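Local coordinates for acetyltransferase PA1377 (Pseudomonas aeruginosa, PDB 2VI7), which probably transfers an acetyl group from acetyl-CoA to an amine, as a member of the GCN5-related N-acetyltransferase (GNAT) family, at residues Ala73-His78 against Met118-Val123; Tyr128-Pro133 against Ala153-Arg158. One frame throughout, in Å; residues are numbered along the deposited sequence.

Contact 1 of 2, residues Ala73-His78 against Met118-Val123; sequences ASLEQH and MNLRRV
Leu75 and Met118 meet tip to tip, the methyl CD2 of Leu75 lying 3.9 Å from the sulfur SD of Met118. The Met118 chain is fully extended beyond CG (chi2 -176°, chi3 -179°), which carries SD and CE across from the end of helix 102-117 to the strand. The other Leu75 methyl, CD1, turns to Leu120 and Val123, 4.2 Å from Leu120 CD1 and, more loosely, 4.4 Å from Val123 CG1. Leu75, Leu120 and Val123 form the buried, wholly apolar part, with Met118 and Gln77 at its partly exposed margin; no hydrogen bond joins the segments. On the Gln77 side a chain with a polar end lies against Leu120: it passes obliquely, with Gln77 NE2 at 3.8 Å and CG at 4.1 Å from the Leu120 methyl CD2, and NE2 gives its hydrogen bond to the carbonyl oxygen of Ser84 instead. Asn119, with positive phi, is the first residue to leave helical angles before strand 122-128. The contact sits on the face of the sheet covered by helix 102-117: Leu110 and Ala114 pack on Leu75, Ala114 also touches Leu120, and strand 86-95 runs between strands 68-77 and 122-128, with its Ile89 touching Leu75.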
ATOM      1  N   ALA A  73      -7.867  15.831  -3.198  1.00 30.38           N
ATOM      2  CA  ALA A  73      -8.075  14.386  -3.075  1.00 28.94           C
ATOM      3  C   ALA A  73      -7.548  13.722  -4.342  1.00 27.78           C
ATOM      4  O   ALA A  73      -7.540  14.330  -5.405  1.00 27.48           O
ATOM      5  CB  ALA A  73      -9.560  14.074  -2.888  1.00 27.87           C
ATOM      6  N   SER A  74      -7.102  12.479  -4.224  1.00 27.11           N
ATOM      7  CA  SER A  74      -6.563  11.772  -5.369  1.00 28.06           C
ATOM      8  C   SER A  74      -7.041  10.329  -5.462  1.00 28.07           C
ATOM      9  O   SER A  74      -7.276   9.669  -4.448  1.00 28.12           O
ATOM     10  CB  SER A  74      -5.038  11.786  -5.313  1.00 29.56           C
ATOM     11  OG  SER A  74      -4.582  11.061  -4.181  1.00 33.34           O
ATOM     12  N   LEU A  75      -7.182   9.860  -6.698  1.00 27.84           N
ATOM     13  CA  LEU A  75      -7.605   8.494  -6.996  1.00 26.55           C
ATOM     14  C   LEU A  75      -6.515   7.878  -7.860  1.00 27.19           C
ATOM     15  O   LEU A  75      -6.108   8.465  -8.858  1.00 27.33           O
ATOM     16  CB  LEU A  75      -8.926   8.493  -7.773  1.00 25.62           C
ATOM     17  CG  LEU A  75      -9.390   7.136  -8.336  1.00 24.89           C
ATOM     18  CD1 LEU A  75      -9.613   6.140  -7.195  1.00 24.01           C
ATOM     19  CD2 LEU A  75     -10.665   7.317  -9.138  1.00 22.30           C
ATOM     20  N   GLU A  76      -6.031   6.707  -7.464  1.00 28.38           N
ATOM     21  CA  GLU A  76      -4.995   6.021  -8.223  1.00 29.74           C
ATOM     22  C   GLU A  76      -5.294   4.539  -8.448  1.00 28.99           C
ATOM     23  O   GLU A  76      -5.365   3.742  -7.507  1.00 29.22           O
ATOM     24  CB  GLU A  76      -3.630   6.182  -7.540  1.00 32.09           C
ATOM     25  CG  GLU A  76      -2.551   5.297  -8.143  1.00 37.60           C
ATOM     26  CD  GLU A  76      -1.183   5.548  -7.553  1.00 41.68           C
ATOM     27  OE1 GLU A  76      -1.113   6.016  -6.399  1.00 44.02           O
ATOM     28  OE2 GLU A  76      -0.175   5.263  -8.237  1.00 44.23           O
ATOM     29  N   GLN A  77      -5.480   4.182  -9.713  1.00 28.57           N
ATOM     30  CA  GLN A  77      -5.741   2.803 -10.082  1.00 28.42           C
ATOM     31  C   GLN A  77      -4.464   2.049  -9.765  1.00 28.58           C
ATOM     32  O   GLN A  77      -3.373   2.495 -10.117  1.00 29.58           O
ATOM     33  CB  GLN A  77      -6.047   2.702 -11.574  1.00 27.98           C
ATOM     34  CG  GLN A  77      -6.219   1.280 -12.064  1.00 29.62           C
ATOM     35  CD  GLN A  77      -6.513   1.223 -13.539  1.00 31.37           C
ATOM     36  OE1 GLN A  77      -5.791   1.809 -14.347  1.00 36.27           O
ATOM     37  NE2 GLN A  77      -7.572   0.516 -13.906  1.00 33.17           N
ATOM     38  N   HIS A  78      -4.584   0.914  -9.093  1.00 27.22           N
ATOM     39  CA  HIS A  78      -3.394   0.161  -8.744  1.00 26.58           C
ATOM     40  C   HIS A  78      -2.617  -0.257  -9.993  1.00 27.24           C
ATOM     41  O   HIS A  78      -3.207  -0.735 -10.969  1.00 27.28           O
ATOM     42  CB  HIS A  78      -3.766  -1.061  -7.910  1.00 26.28           C
ATOM     43  CG  HIS A  78      -2.614  -1.626  -7.142  1.00 27.09           C
ATOM     44  ND1 HIS A  78      -1.516  -2.189  -7.757  1.00 29.32           N
ATOM     45  CD2 HIS A  78      -2.360  -1.666  -5.813  1.00 27.17           C
ATOM     46  CE1 HIS A  78      -0.636  -2.549  -6.840  1.00 29.72           C
ATOM     47  NE2 HIS A  78      -1.124  -2.242  -5.652  1.00 28.61           N
ATOM     48  N   MET A 118     -13.326   4.799 -15.208  1.00 25.52           N
ATOM     49  CA  MET A 118     -12.308   3.781 -15.001  1.00 26.58           C
ATOM     50  C   MET A 118     -12.947   2.416 -14.842  1.00 25.62           C
ATOM     51  O   MET A 118     -12.302   1.394 -15.074  1.00 26.48           O
ATOM     52  CB  MET A 118     -11.470   4.088 -13.759  1.00 28.61           C
ATOM     53  CG  MET A 118     -10.520   5.268 -13.870  1.00 29.14           C
ATOM     54  SD  MET A 118      -9.548   5.370 -12.365  1.00 31.63           S
ATOM     55  CE  MET A 118      -8.532   6.791 -12.669  1.00 30.80           C
ATOM     56  N   ASN A 119     -14.216   2.411 -14.440  1.00 25.18           N
ATOM     57  CA  ASN A 119     -14.976   1.181 -14.225  1.00 25.84           C
ATOM     58  C   ASN A 119     -14.268   0.308 -13.178  1.00 25.45           C
ATOM     59  O   ASN A 119     -14.100  -0.897 -13.363  1.00 24.60           O
ATOM     60  CB  ASN A 119     -15.141   0.435 -15.564  1.00 27.88           C
ATOM     61  CG  ASN A 119     -16.207  -0.664 -15.518  1.00 29.21           C
ATOM     62  OD1 ASN A 119     -17.281  -0.487 -14.938  1.00 29.37           O
ATOM     63  ND2 ASN A 119     -15.918  -1.794 -16.157  1.00 29.51           N
ATOM     64  N   LEU A 120     -13.849   0.933 -12.076  1.00 25.50           N
ATOM     65  CA  LEU A 120     -13.173   0.217 -10.998  1.00 24.41           C
ATOM     66  C   LEU A 120     -14.204  -0.543 -10.179  1.00 25.04           C
ATOM     67  O   LEU A 120     -15.325  -0.071  -9.986  1.00 25.47           O
ATOM     68  CB  LEU A 120     -12.416   1.186 -10.085  1.00 22.08           C
ATOM     69  CG  LEU A 120     -11.218   1.916 -10.681  1.00 21.72           C
ATOM     70  CD1 LEU A 120     -10.628   2.844  -9.632  1.00 19.91           C
ATOM     71  CD2 LEU A 120     -10.190   0.899 -11.174  1.00 19.98           C
ATOM     72  N   ARG A 121     -13.818  -1.721  -9.702  1.00 25.68           N
ATOM     73  CA  ARG A 121     -14.702  -2.554  -8.892  1.00 26.74           C
ATOM     74  C   ARG A 121     -14.506  -2.289  -7.399  1.00 25.46           C
ATOM     75  O   ARG A 121     -15.393  -2.541  -6.596  1.00 25.33           O
ATOM     76  CB  ARG A 121     -14.417  -4.033  -9.165  1.00 27.81           C
ATOM     77  CG  ARG A 121     -15.281  -5.018  -8.392  1.00 32.36           C
ATOM     78  CD  ARG A 121     -14.663  -6.401  -8.500  1.00 38.80           C
ATOM     79  NE  ARG A 121     -15.464  -7.474  -7.911  1.00 45.36           N
ATOM     80  CZ  ARG A 121     -16.496  -8.063  -8.513  1.00 47.54           C
ATOM     81  NH1 ARG A 121     -16.868  -7.675  -9.727  1.00 49.34           N
ATOM     82  NH2 ARG A 121     -17.130  -9.073  -7.922  1.00 47.91           N
ATOM     83  N   ARG A 122     -13.349  -1.755  -7.036  1.00 24.22           N
ATOM     84  CA  ARG A 122     -13.028  -1.534  -5.636  1.00 22.68           C
ATOM     85  C   ARG A 122     -12.239  -0.254  -5.416  1.00 23.27           C
ATOM     86  O   ARG A 122     -11.276   0.016  -6.127  1.00 23.99           O
ATOM     87  CB  ARG A 122     -12.214  -2.737  -5.152  1.00 22.14           C
ATOM     88  CG  ARG A 122     -11.731  -2.704  -3.728  1.00 22.14           C
ATOM     89  CD  ARG A 122     -10.801  -3.879  -3.480  1.00 21.61           C
ATOM     90  NE  ARG A 122     -10.091  -3.714  -2.215  1.00 25.38           N
ATOM     91  CZ  ARG A 122     -10.614  -3.983  -1.025  1.00 25.96           C
ATOM     92  NH1 ARG A 122     -11.849  -4.450  -0.937  1.00 27.90           N
ATOM     93  NH2 ARG A 122      -9.926  -3.740   0.080  1.00 26.66           N
ATOM     94  N   VAL A 123     -12.655   0.539  -4.436  1.00 22.60           N
ATOM     95  CA  VAL A 123     -11.942   1.767  -4.102  1.00 22.38           C
ATOM     96  C   VAL A 123     -11.605   1.640  -2.622  1.00 22.11           C
ATOM     97  O   VAL A 123     -12.470   1.312  -1.809  1.00 22.01           O
ATOM     98  CB  VAL A 123     -12.791   3.022  -4.351  1.00 22.31           C
ATOM     99  CG1 VAL A 123     -11.973   4.268  -4.052  1.00 21.40           C
ATOM    100  CG2 VAL A 123     -13.258   3.052  -5.784  1.00 21.61           C
TER

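Contact 2 of 2, residues Tyr128-Pro133 against Ala153-Arg158; sequences YTDNAP and AVRDGR
A single guanidinium ties two turns together: Arg155 grips Asp130 end-on with both terminal nitrogens, one for each carboxylate oxygen. Arg155 NH1 reaches Asp130 OD2 at 2.9 Å and Arg155 NH2 reaches Asp130 OD1 at 3.0 Å, both nearly straight and both close to the guanidinium plane. OD1 offers its syn lone pair, whereas OD2 is met on its syn side but from out of the carboxylate plane, the two flat groups being twisted by 33°. Arg155 CD lies over one face of the Tyr128 ring, offset toward the rim, 4.1 Å from Tyr128 CE1; a bend at chi3 (58°) then turns the guanidinium toward Asp130. Asp130 belongs to the type I turn that leads from strand 122-128 through the N-cap residue Asn131 into helix 132-140, and Arg155 opens the type I' turn of the hairpin between strands 154-155 and 158-168. NH2 also binds Gln33 OE1, while Asp156, only a long electrostatic partner of Arg155 NE, forms a salt bridge with Arg32. At the far end of the ring, Ala153 CB lies at the edge, 3.8 Å from Tyr128 OH, whose hydrogen bond goes to Val34 O. Arg82 of the second subunit packs against both Tyr128 and Arg155.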
ATOM      1  N   TYR A 128      -8.486   7.867  10.124  1.00 20.67           N
ATOM      2  CA  TYR A 128      -8.232   7.751  11.556  1.00 20.81           C
ATOM      3  C   TYR A 128      -9.506   7.379  12.297  1.00 20.85           C
ATOM      4  O   TYR A 128     -10.543   7.985  12.073  1.00 22.28           O
ATOM      5  CB  TYR A 128      -7.663   9.066  12.060  1.00 20.84           C
ATOM      6  CG  TYR A 128      -6.276   9.313  11.505  1.00 22.40           C
ATOM      7  CD1 TYR A 128      -5.955  10.501  10.854  1.00 21.22           C
ATOM      8  CD2 TYR A 128      -5.279   8.336  11.614  1.00 22.30           C
ATOM      9  CE1 TYR A 128      -4.673  10.714  10.323  1.00 20.52           C
ATOM     10  CE2 TYR A 128      -3.999   8.538  11.083  1.00 22.61           C
ATOM     11  CZ  TYR A 128      -3.704   9.729  10.441  1.00 21.67           C
ATOM     12  OH  TYR A 128      -2.446   9.940   9.914  1.00 25.07           O
ATOM     13  N   THR A 129      -9.425   6.385  13.181  1.00 21.79           N
ATOM     14  CA  THR A 129     -10.597   5.902  13.920  1.00 23.01           C
ATOM     15  C   THR A 129     -11.422   6.928  14.691  1.00 25.89           C
ATOM     16  O   THR A 129     -12.607   6.697  14.953  1.00 28.25           O
ATOM     17  CB  THR A 129     -10.233   4.781  14.919  1.00 19.77           C
ATOM     18  OG1 THR A 129      -9.302   5.281  15.884  1.00 23.82           O
ATOM     19  CG2 THR A 129      -9.641   3.600  14.200  1.00 17.43           C
ATOM     20  N   ASP A 130     -10.824   8.060  15.047  1.00 28.67           N
ATOM     21  CA  ASP A 130     -11.551   9.079  15.803  1.00 29.12           C
ATOM     22  C   ASP A 130     -12.002  10.274  14.962  1.00 29.72           C
ATOM     23  O   ASP A 130     -12.484  11.271  15.507  1.00 31.70           O
ATOM     24  CB  ASP A 130     -10.692   9.557  16.981  1.00 31.25           C
ATOM     25  CG  ASP A 130      -9.447  10.319  16.540  1.00 34.95           C
ATOM     26  OD1 ASP A 130      -9.141  10.330  15.326  1.00 35.11           O
ATOM     27  OD2 ASP A 130      -8.767  10.906  17.417  1.00 36.58           O
ATOM     28  N   ASN A 131     -11.849  10.180  13.639  1.00 29.36           N
ATOM     29  CA  ASN A 131     -12.265  11.259  12.736  1.00 28.51           C
ATOM     30  C   ASN A 131     -13.697  10.972  12.284  1.00 27.52           C
ATOM     31  O   ASN A 131     -13.918  10.424  11.210  1.00 26.25           O
ATOM     32  CB  ASN A 131     -11.334  11.325  11.522  1.00 28.40           C
ATOM     33  CG  ASN A 131     -11.548  12.580  10.680  1.00 29.21           C
ATOM     34  OD1 ASN A 131     -12.489  13.347  10.896  1.00 29.53           O
ATOM     35  ND2 ASN A 131     -10.668  12.788   9.703  1.00 28.19           N
ATOM     36  N   ALA A 132     -14.655  11.359  13.126  1.00 27.55           N
ATOM     37  CA  ALA A 132     -16.074  11.139  12.878  1.00 27.70           C
ATOM     38  C   ALA A 132     -16.635  11.759  11.602  1.00 28.45           C
ATOM     39  O   ALA A 132     -17.291  11.076  10.817  1.00 29.15           O
ATOM     40  CB  ALA A 132     -16.878  11.592  14.080  1.00 28.52           C
ATOM     41  N   PRO A 133     -16.435  13.067  11.389  1.00 28.29           N
ATOM     42  CA  PRO A 133     -16.982  13.608  10.141  1.00 29.01           C
ATOM     43  C   PRO A 133     -16.483  12.899   8.863  1.00 29.93           C
ATOM     44  O   PRO A 133     -17.262  12.671   7.939  1.00 32.14           O
ATOM     45  CB  PRO A 133     -16.582  15.091  10.191  1.00 28.20           C
ATOM     46  CG  PRO A 133     -15.516  15.162  11.256  1.00 28.14           C
ATOM     47  CD  PRO A 133     -15.945  14.145  12.259  1.00 27.39           C
ATOM     48  N   ALA A 153      -0.118   5.022  11.941  1.00 22.64           N
ATOM     49  CA  ALA A 153       0.662   6.209  11.622  1.00 23.13           C
ATOM     50  C   ALA A 153       0.885   7.095  12.830  1.00 23.44           C
ATOM     51  O   ALA A 153       0.311   6.878  13.893  1.00 24.17           O
ATOM     52  CB  ALA A 153      -0.038   7.017  10.519  1.00 22.19           C
ATOM     53  N   VAL A 154       1.741   8.094  12.646  1.00 23.99           N
ATOM     54  CA  VAL A 154       2.056   9.064  13.681  1.00 22.64           C
ATOM     55  C   VAL A 154       1.159  10.281  13.457  1.00 23.81           C
ATOM     56  O   VAL A 154       0.931  10.707  12.321  1.00 24.27           O
ATOM     57  CB  VAL A 154       3.549   9.532  13.601  1.00 20.75           C
ATOM     58  CG1 VAL A 154       3.836  10.596  14.659  1.00 20.20           C
ATOM     59  CG2 VAL A 154       4.475   8.362  13.789  1.00 21.46           C
ATOM     60  N   ARG A 155       0.616  10.802  14.549  1.00 24.48           N
ATOM     61  CA  ARG A 155      -0.213  12.002  14.523  1.00 25.70           C
ATOM     62  C   ARG A 155      -0.112  12.602  15.933  1.00 26.90           C
ATOM     63  O   ARG A 155      -0.304  11.904  16.934  1.00 26.78           O
ATOM     64  CB  ARG A 155      -1.673  11.676  14.169  1.00 24.77           C
ATOM     65  CG  ARG A 155      -2.523  12.926  13.879  1.00 23.82           C
ATOM     66  CD  ARG A 155      -4.034  12.656  13.900  1.00 24.53           C
ATOM     67  NE  ARG A 155      -4.481  12.109  15.183  1.00 26.35           N
ATOM     68  CZ  ARG A 155      -5.724  11.712  15.442  1.00 26.04           C
ATOM     69  NH1 ARG A 155      -6.026  11.222  16.636  1.00 24.16           N
ATOM     70  NH2 ARG A 155      -6.670  11.804  14.516  1.00 25.03           N
ATOM     71  N   ASP A 156       0.212  13.890  16.008  1.00 28.94           N
ATOM     72  CA  ASP A 156       0.365  14.588  17.290  1.00 30.96           C
ATOM     73  C   ASP A 156       1.344  13.875  18.231  1.00 30.69           C
ATOM     74  O   ASP A 156       1.098  13.768  19.436  1.00 30.93           O
ATOM     75  CB  ASP A 156      -0.981  14.742  18.000  1.00 33.07           C
ATOM     76  CG  ASP A 156      -2.035  15.370  17.120  1.00 36.03           C
ATOM     77  OD1 ASP A 156      -1.693  16.281  16.328  1.00 38.30           O
ATOM     78  OD2 ASP A 156      -3.211  14.956  17.232  1.00 37.30           O
ATOM     79  N   GLY A 157       2.438  13.375  17.662  1.00 30.16           N
ATOM     80  CA  GLY A 157       3.469  12.706  18.434  1.00 29.32           C
ATOM     81  C   GLY A 157       3.165  11.330  18.986  1.00 30.05           C
ATOM     82  O   GLY A 157       3.903  10.831  19.832  1.00 30.70           O
ATOM     83  N   ARG A 158       2.092  10.707  18.522  1.00 30.65           N
ATOM     84  CA  ARG A 158       1.743   9.379  19.006  1.00 30.07           C
ATOM     85  C   ARG A 158       1.225   8.505  17.879  1.00 28.96           C
ATOM     86  O   ARG A 158       0.817   8.999  16.840  1.00 29.45           O
ATOM     87  CB  ARG A 158       0.684   9.479  20.108  1.00 32.64           C
ATOM     88  CG  ARG A 158      -0.619  10.119  19.667  1.00 34.16           C
ATOM     89  CD  ARG A 158      -1.627  10.125  20.802  1.00 37.07           C
TER

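How the contacts relate
Contact 1 and contact 2 lie on opposite sides of the chain's centre, their own centres 24 Å apart and their nearest atoms about 13 Å apart, without touching. Strand 122-128 joins them: it starts within segment 118-123, at Arg122 and Val123, and ends at Tyr128 in contact 2, where the chain goes on into helix 132-140. Along the sequence they follow in series, contact 1 closing before contact 2 opens, and both reach the same sheet. The second subunit comes close to both: Arg121, in segment 118-123 but not in the contact itself, forms a salt bridge with Asp151 of the second subunit, and in contact 2 Val154 O accepts a hydrogen bond from Arg82 of that subunit.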